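Local coordinates for protein esterase (Uncultured bacterium, PDB 5EGN) that degrades N-acyl homoserine lactones, the signals of bacterial quorum sensing, and probably hydrolyses carboxylic esters as an alpha/beta hydrolase, at residues Q101-H106 with I202-L207; V23-F28 with M97-L102. The protein carries 2 engineered substitutions. All blocks are in the same frame, centred on the assembly; numbering follows the deposited sequence.

Interaction 1. Residues Q101-H106 with I202-L207; sequences QLNLDH and IQAPTL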
ATOM      1  N   GLN A 101      14.120  -7.393  19.600  1.00 30.59           N
ATOM      2  CA  GLN A 101      13.521  -7.468  20.926  1.00 30.59           C
ATOM      3  C   GLN A 101      12.659  -8.721  21.045  1.00 31.03           C
ATOM      4  O   GLN A 101      12.606  -9.360  22.096  1.00 31.37           O
ATOM      5  CB  GLN A 101      12.684  -6.220  21.209  1.00 30.38           C
ATOM      6  CG  GLN A 101      12.358  -6.020  22.672  1.00 31.47           C
ATOM      7  CD  GLN A 101      13.599  -5.797  23.507  1.00 31.74           C
ATOM      8  OE1 GLN A 101      14.372  -4.874  23.254  1.00 31.52           O
ATOM      9  NE2 GLN A 101      13.807  -6.654  24.498  1.00 32.53           N
ATOM     10  N   LEU A 102      11.990  -9.066  19.949  1.00 30.67           N
ATOM     11  CA  LEU A 102      11.151 -10.256  19.902  1.00 30.40           C
ATOM     12  C   LEU A 102      12.000 -11.519  20.012  1.00 31.19           C
ATOM     13  O   LEU A 102      11.580 -12.501  20.621  1.00 31.12           O
ATOM     14  CB  LEU A 102      10.323 -10.271  18.614  1.00 30.92           C
ATOM     15  CG  LEU A 102       9.121 -11.216  18.537  1.00 31.27           C
ATOM     16  CD1 LEU A 102       8.056 -10.623  17.634  1.00 29.91           C
ATOM     17  CD2 LEU A 102       9.530 -12.588  18.030  1.00 33.13           C
ATOM     18  N   ASN A 103      13.189 -11.493  19.418  1.00 31.14           N
ATOM     19  CA  ASN A 103      14.131 -12.600  19.557  1.00 31.46           C
ATOM     20  C   ASN A 103      14.635 -12.718  20.989  1.00 31.73           C
ATOM     21  O   ASN A 103      14.925 -13.814  21.471  1.00 30.76           O
ATOM     22  CB  ASN A 103      15.314 -12.431  18.603  1.00 31.39           C
ATOM     23  CG  ASN A 103      15.060 -13.048  17.244  1.00 30.88           C
ATOM     24  OD1 ASN A 103      15.597 -14.108  16.921  1.00 30.92           O
ATOM     25  ND2 ASN A 103      14.233 -12.391  16.440  1.00 30.54           N
ATOM     26  N   LEU A 104      14.735 -11.577  21.664  1.00 31.69           N
ATOM     27  CA  LEU A 104      15.185 -11.547  23.052  1.00 32.05           C
ATOM     28  C   LEU A 104      14.139 -12.103  24.019  1.00 32.50           C
ATOM     29  O   LEU A 104      14.452 -12.944  24.862  1.00 31.95           O
ATOM     30  CB  LEU A 104      15.558 -10.118  23.455  1.00 31.90           C
ATOM     31  CG  LEU A 104      17.052  -9.790  23.456  1.00 32.40           C
ATOM     32  CD1 LEU A 104      17.712 -10.318  22.201  1.00 36.49           C
ATOM     33  CD2 LEU A 104      17.284  -8.292  23.589  1.00 32.82           C
ATOM     34  N   ASP A 105      12.901 -11.634  23.894  1.00 32.40           N
ATOM     35  CA  ASP A 105      11.851 -11.992  24.845  1.00 32.45           C
ATOM     36  C   ASP A 105      11.034 -13.213  24.426  1.00 32.22           C
ATOM     37  O   ASP A 105      10.501 -13.926  25.276  1.00 33.11           O
ATOM     38  CB  ASP A 105      10.909 -10.805  25.060  1.00 32.81           C
ATOM     39  CG  ASP A 105      11.610  -9.606  25.661  1.00 32.88           C
ATOM     40  OD1 ASP A 105      12.650  -9.797  26.327  1.00 33.19           O
ATOM     41  OD2 ASP A 105      11.122  -8.473  25.471  1.00 32.89           O
ATOM     42  N   HIS A 106      10.925 -13.450  23.123  1.00 32.39           N
ATOM     43  CA  HIS A 106      10.157 -14.591  22.632  1.00 32.34           C
ATOM     44  C   HIS A 106      10.901 -15.373  21.553  1.00 32.36           C
ATOM     45  O   HIS A 106      10.471 -15.402  20.401  1.00 32.78           O
ATOM     46  CB  HIS A 106       8.803 -14.126  22.086  1.00 32.64           C
ATOM     47  CG  HIS A 106       8.016 -13.293  23.048  1.00 31.59           C
ATOM     48  ND1 HIS A 106       8.268 -11.953  23.252  1.00 31.55           N
ATOM     49  CD2 HIS A 106       6.984 -13.609  23.866  1.00 31.19           C
ATOM     50  CE1 HIS A 106       7.426 -11.479  24.151  1.00 30.73           C
ATOM     51  NE2 HIS A 106       6.636 -12.464  24.541  1.00 30.37           N
ATOM     52  N   ILE A 202      21.085 -13.296  20.534  1.00 37.39           N
ATOM     53  CA  ILE A 202      20.268 -13.598  19.363  1.00 37.98           C
ATOM     54  C   ILE A 202      20.950 -14.680  18.544  1.00 39.16           C
ATOM     55  O   ILE A 202      22.026 -14.456  18.003  1.00 37.04           O
ATOM     56  CB  ILE A 202      20.049 -12.358  18.475  1.00 38.25           C
ATOM     57  CG1 ILE A 202      19.401 -11.232  19.276  1.00 36.53           C
ATOM     58  CG2 ILE A 202      19.216 -12.717  17.250  1.00 34.34           C
ATOM     59  CD1 ILE A 202      19.174  -9.966  18.478  1.00 33.06           C
ATOM     60  N   GLN A 203      20.333 -15.851  18.445  1.00 39.71           N
ATOM     61  CA  GLN A 203      20.985 -16.970  17.772  1.00 42.82           C
ATOM     62  C   GLN A 203      20.252 -17.433  16.521  1.00 40.60           C
ATOM     63  O   GLN A 203      20.799 -18.172  15.708  1.00 43.36           O
ATOM     64  CB  GLN A 203      21.134 -18.136  18.746  1.00 48.62           C
ATOM     65  CG  GLN A 203      21.912 -17.793  20.009  1.00 46.19           C
ATOM     66  CD  GLN A 203      23.405 -17.871  19.795  1.00 50.40           C
ATOM     67  OE1 GLN A 203      23.880 -18.568  18.895  1.00 58.89           O
ATOM     68  NE2 GLN A 203      24.159 -17.172  20.631  1.00 49.56           N
ATOM     69  N   ALA A 204      19.010 -16.987  16.379  1.00 38.61           N
ATOM     70  CA  ALA A 204      18.173 -17.368  15.245  1.00 35.76           C
ATOM     71  C   ALA A 204      18.802 -16.919  13.928  1.00 33.50           C
ATOM     72  O   ALA A 204      19.570 -15.954  13.904  1.00 32.93           O
ATOM     73  CB  ALA A 204      16.779 -16.781  15.398  1.00 34.26           C
ATOM     74  N   PRO A 205      18.495 -17.632  12.830  1.00 32.63           N
ATOM     75  CA  PRO A 205      18.985 -17.256  11.499  1.00 32.15           C
ATOM     76  C   PRO A 205      18.634 -15.814  11.144  1.00 30.76           C
ATOM     77  O   PRO A 205      17.457 -15.468  11.063  1.00 30.25           O
ATOM     78  CB  PRO A 205      18.266 -18.238  10.574  1.00 32.98           C
ATOM     79  CG  PRO A 205      18.010 -19.426  11.421  1.00 32.70           C
ATOM     80  CD  PRO A 205      17.724 -18.889  12.794  1.00 33.94           C
ATOM     81  N   THR A 206      19.653 -14.987  10.932  1.00 30.09           N
ATOM     82  CA  THR A 206      19.439 -13.565  10.709  1.00 29.53           C
ATOM     83  C   THR A 206      20.143 -13.058   9.456  1.00 29.09           C
ATOM     84  O   THR A 206      21.351 -13.231   9.296  1.00 28.65           O
ATOM     85  CB  THR A 206      19.919 -12.737  11.917  1.00 28.63           C
ATOM     86  OG1 THR A 206      19.166 -13.101  13.080  1.00 29.73           O
ATOM     87  CG2 THR A 206      19.742 -11.252  11.652  1.00 28.24           C
ATOM     88  N   LEU A 207      19.372 -12.438   8.570  1.00 27.87           N
ATOM     89  CA  LEU A 207      19.923 -11.774   7.396  1.00 27.53           C
ATOM     90  C   LEU A 207      19.772 -10.265   7.540  1.00 27.05           C
ATOM     91  O   LEU A 207      18.665  -9.736   7.472  1.00 26.86           O
ATOM     92  CB  LEU A 207      19.232 -12.260   6.121  1.00 27.25           C
ATOM     93  CG  LEU A 207      19.632 -11.565   4.817  1.00 27.38           C
ATOM     94  CD1 LEU A 207      21.131 -11.664   4.587  1.00 29.62           C
ATOM     95  CD2 LEU A 207      18.869 -12.152   3.640  1.00 28.53           C
TER

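Interaction 2. Residues V23-F28 with M97-L102; sequences VFLHPF and MIAMQL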
ATOM      1  N   VAL A  23       6.133 -12.095   8.925  1.00 23.34           N
ATOM      2  CA  VAL A  23       5.622 -10.885   9.557  1.00 22.93           C
ATOM      3  C   VAL A  23       6.383  -9.633   9.122  1.00 22.66           C
ATOM      4  O   VAL A  23       7.587  -9.512   9.352  1.00 22.51           O
ATOM      5  CB  VAL A  23       5.668 -10.992  11.090  1.00 23.75           C
ATOM      6  CG1 VAL A  23       5.196  -9.698  11.720  1.00 22.97           C
ATOM      7  CG2 VAL A  23       4.808 -12.157  11.560  1.00 23.94           C
ATOM      8  N   PHE A  24       5.666  -8.703   8.494  1.00 22.50           N
ATOM      9  CA  PHE A  24       6.239  -7.442   8.047  1.00 22.26           C
ATOM     10  C   PHE A  24       5.971  -6.310   9.041  1.00 22.22           C
ATOM     11  O   PHE A  24       4.807  -5.999   9.396  1.00 22.60           O
ATOM     12  CB  PHE A  24       5.706  -7.064   6.661  1.00 21.83           C
ATOM     13  CG  PHE A  24       6.063  -8.046   5.578  1.00 21.73           C
ATOM     14  CD1 PHE A  24       5.183  -9.058   5.228  1.00 21.68           C
ATOM     15  CD2 PHE A  24       7.274  -7.958   4.907  1.00 21.58           C
ATOM     16  CE1 PHE A  24       5.502  -9.960   4.231  1.00 22.21           C
ATOM     17  CE2 PHE A  24       7.597  -8.856   3.907  1.00 22.02           C
ATOM     18  CZ  PHE A  24       6.710  -9.858   3.570  1.00 22.39           C
ATOM     19  N   LEU A  25       7.081  -5.718   9.477  1.00 22.70           N
ATOM     20  CA  LEU A  25       7.119  -4.651  10.462  1.00 23.51           C
ATOM     21  C   LEU A  25       7.657  -3.382   9.819  1.00 23.38           C
ATOM     22  O   LEU A  25       8.848  -3.290   9.520  1.00 23.72           O
ATOM     23  CB  LEU A  25       7.999  -5.056  11.644  1.00 25.66           C
ATOM     24  CG  LEU A  25       7.638  -6.386  12.295  1.00 23.94           C
ATOM     25  CD1 LEU A  25       8.603  -6.747  13.415  1.00 26.13           C
ATOM     26  CD2 LEU A  25       6.218  -6.299  12.810  1.00 23.71           C
ATOM     27  N   HIS A  26       6.778  -2.406   9.618  1.00 23.50           N
ATOM     28  CA  HIS A  26       7.113  -1.183   8.889  1.00 23.58           C
ATOM     29  C   HIS A  26       8.074  -0.271   9.657  1.00 23.88           C
ATOM     30  O   HIS A  26       8.164  -0.358  10.879  1.00 24.35           O
ATOM     31  CB  HIS A  26       5.830  -0.418   8.553  1.00 23.71           C
ATOM     32  CG  HIS A  26       5.176   0.212   9.742  1.00 23.26           C
ATOM     33  ND1 HIS A  26       5.582   1.422  10.264  1.00 22.76           N
ATOM     34  CD2 HIS A  26       4.145  -0.203  10.515  1.00 23.67           C
ATOM     35  CE1 HIS A  26       4.830   1.725  11.306  1.00 23.97           C
ATOM     36  NE2 HIS A  26       3.950   0.756  11.480  1.00 23.98           N
ATOM     37  N   PRO A  27       8.788   0.617   8.938  1.00 24.14           N
ATOM     38  CA  PRO A  27       9.675   1.585   9.597  1.00 24.87           C
ATOM     39  C   PRO A  27       8.920   2.678  10.349  1.00 24.78           C
ATOM     40  O   PRO A  27       7.698   2.778  10.249  1.00 25.01           O
ATOM     41  CB  PRO A  27      10.466   2.184   8.430  1.00 24.81           C
ATOM     42  CG  PRO A  27       9.574   2.027   7.261  1.00 24.29           C
ATOM     43  CD  PRO A  27       8.885   0.708   7.471  1.00 24.10           C
ATOM     44  N   PHE A  28       9.665   3.490  11.091  1.00 25.29           N
ATOM     45  CA  PHE A  28       9.099   4.543  11.926  1.00 26.76           C
ATOM     46  C   PHE A  28       8.387   5.609  11.091  1.00 26.02           C
ATOM     47  O   PHE A  28       8.827   5.937   9.989  1.00 26.05           O
ATOM     48  CB  PHE A  28      10.208   5.171  12.778  1.00 27.16           C
ATOM     49  CG  PHE A  28       9.706   5.966  13.949  1.00 27.71           C
ATOM     50  CD1 PHE A  28       8.789   5.426  14.834  1.00 28.72           C
ATOM     51  CD2 PHE A  28      10.179   7.247  14.181  1.00 28.55           C
ATOM     52  CE1 PHE A  28       8.337   6.160  15.918  1.00 28.82           C
ATOM     53  CE2 PHE A  28       9.734   7.984  15.261  1.00 29.33           C
ATOM     54  CZ  PHE A  28       8.810   7.439  16.131  1.00 29.54           C
ATOM     55  N   MET A  97      14.283  -3.329  15.097  1.00 28.14           N
ATOM     56  CA  MET A  97      14.384  -3.245  16.550  1.00 28.68           C
ATOM     57  C   MET A  97      13.355  -4.150  17.213  1.00 29.32           C
ATOM     58  O   MET A  97      13.675  -4.916  18.123  1.00 29.88           O
ATOM     59  CB  MET A  97      14.184  -1.807  17.028  1.00 28.71           C
ATOM     60  CG  MET A  97      15.138  -0.799  16.428  1.00 27.42           C
ATOM     61  SD  MET A  97      14.911   0.838  17.148  1.00 20.43           S
ATOM     62  CE  MET A  97      16.069   1.788  16.173  1.00 28.60           C
ATOM     63  N   ILE A  98      12.115  -4.048  16.742  1.00 29.54           N
ATOM     64  CA  ILE A  98      11.007  -4.838  17.267  1.00 29.53           C
ATOM     65  C   ILE A  98      11.270  -6.331  17.101  1.00 29.92           C
ATOM     66  O   ILE A  98      11.033  -7.118  18.018  1.00 29.81           O
ATOM     67  CB  ILE A  98       9.681  -4.462  16.575  1.00 28.92           C
ATOM     68  CG1 ILE A  98       9.320  -3.006  16.877  1.00 29.61           C
ATOM     69  CG2 ILE A  98       8.560  -5.379  17.027  1.00 28.41           C
ATOM     70  CD1 ILE A  98       8.173  -2.475  16.048  1.00 28.41           C
ATOM     71  N   ALA A  99      11.773  -6.711  15.930  1.00 33.12           N
ATOM     72  CA  ALA A  99      12.099  -8.106  15.654  1.00 29.57           C
ATOM     73  C   ALA A  99      13.203  -8.626  16.578  1.00 29.94           C
ATOM     74  O   ALA A  99      13.124  -9.748  17.080  1.00 30.09           O
ATOM     75  CB  ALA A  99      12.509  -8.273  14.197  1.00 29.12           C
ATOM     76  N   MET A 100      14.230  -7.809  16.797  1.00 29.72           N
ATOM     77  CA  MET A 100      15.341  -8.198  17.665  1.00 29.99           C
ATOM     78  C   MET A 100      14.884  -8.366  19.116  1.00 30.54           C
ATOM     79  O   MET A 100      15.215  -9.361  19.776  1.00 31.03           O
ATOM     80  CB  MET A 100      16.475  -7.173  17.576  1.00 29.09           C
ATOM     81  CG  MET A 100      17.273  -7.255  16.279  1.00 27.45           C
ATOM     82  SD  MET A 100      18.731  -6.192  16.228  1.00 22.73           S
ATOM     83  CE  MET A 100      17.985  -4.591  15.929  1.00 27.20           C
ATOM     84  N   GLN A 101      14.120  -7.393  19.600  1.00 30.59           N
ATOM     85  CA  GLN A 101      13.521  -7.468  20.926  1.00 30.59           C
ATOM     86  C   GLN A 101      12.659  -8.721  21.045  1.00 31.03           C
ATOM     87  O   GLN A 101      12.606  -9.360  22.096  1.00 31.37           O
ATOM     88  CB  GLN A 101      12.684  -6.220  21.209  1.00 30.38           C
ATOM     89  CG  GLN A 101      12.358  -6.020  22.672  1.00 31.47           C
ATOM     90  CD  GLN A 101      13.599  -5.797  23.507  1.00 31.74           C
ATOM     91  OE1 GLN A 101      14.372  -4.874  23.254  1.00 31.52           O
ATOM     92  NE2 GLN A 101      13.807  -6.654  24.498  1.00 32.53           N
ATOM     93  N   LEU A 102      11.990  -9.066  19.949  1.00 30.67           N
ATOM     94  CA  LEU A 102      11.151 -10.256  19.902  1.00 30.40           C
ATOM     95  C   LEU A 102      12.000 -11.519  20.012  1.00 31.19           C
ATOM     96  O   LEU A 102      11.580 -12.501  20.621  1.00 31.12           O
ATOM     97  CB  LEU A 102      10.323 -10.271  18.614  1.00 30.92           C
ATOM     98  CG  LEU A 102       9.121 -11.216  18.537  1.00 31.27           C
ATOM     99  CD1 LEU A 102       8.056 -10.623  17.634  1.00 29.91           C
ATOM    100  CD2 LEU A 102       9.530 -12.588  18.030  1.00 33.13           C
TER

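Interaction 1. Residues Q101-H106 with I202-L207
The amide nitrogen ND2 of Asn-103, whose side chain packs on Ile-202 and Ala-204, makes two hydrogen bonds. One goes to Ala-99 O, a turn earlier in the same helix, and the other to Asn-113 OD1 in strand 110-116. Together they fix how the amide is turned. OD1 then faces the loop, 3.3 Å from Ala-204 CB and 3.9 Å from Ile-202 CG2. The two branches of Ile-202 are shared out. With CG1 beside the backbone N (chi1 -57°), CG2 falls anti to that N and meets Asn-103. CG1 lies 3.5 Å from Leu-104 CD1, and the chain runs on so that Ile-202 CD1 is 4.0 Å from the same methyl. Both helix side chains cross Ile-202 at about a right angle. In the alpha/beta hydrolase fold this joins the C-terminal end of helix 94-105 to the loop entering strand 206-211. Val-110, at the start of strand 110-116, the sheet neighbour of strand 206-211, touches both Asn-103 and Ala-204. At the strand entry Thr-206 OG1 donates to Ala-204 O at 3.0 Å, from above the carbonyl plane (47° out of it). Asn-113 ND2 adds a weak bond to Thr-206 OG1.

Interaction 2. Residues V23-F28 with M97-L102
Leu-25 has CG anti to its carbonyl carbon (chi1 -54°) and CD1 extended away from CA (chi2 177°), which carries this one methyl to helix 94-105. Ile-98 answers with CG2, which lies anti to its backbone N because CG1 takes the place beside that N (chi1 -64°). Leu-25 CD1 rests 3.9 Å from Ile-98 CG2 and 4.0 Å from Ile-98 CB. It thus lies against the branch point of the isoleucine, and the two side chains cross obliquely. The same methyl also reaches the next helix residue, 4.0 Å from Ala-99 N and 4.3 Å from Ala-99 CB. The contact is apolar and buried. It seats helix 94-105, which follows the probable nucleophile elbow, against strand 21-25, a central strand of the alpha/beta hydrolase sheet. The backbone of Leu-25 is hydrogen-bonded to Val-90 in the neighbouring strand 87-92, which leads into that elbow. Ile-98 also packs on His-71 and Val-75 of helix 68-81. Beyond Leu-25 the chain leaves the strand as His-26, Pro-27 and Phe-28. His-26 stacks its ring on His-53 and accepts a hydrogen bond at its backbone O from His-53 NE2. In related hydrolases the loop at this place usually supplies a backbone amide to the oxyanion hole.

Interactions 1 and 2 use successive parts of helix 94-105 and share Gln-101 and Leu-102. Their centres are about 11 Å apart. They also touch directly, with Ile-202 CD1 4.0 Å from Met-100 CG. Interaction 2 ties the earlier turns of the helix to strand 21-25, while interaction 1 ties its end to the approach to strand 206-211. The helix thus spans several parallel strands of one sheet. Interaction 2 is the more central: its centre lies about 5 Å from the centre of the chain, against about 14 Å for that of interaction 1. It is also the one beside the presumed active site, since Leu-25 touches residues of the probable nucleophile elbow.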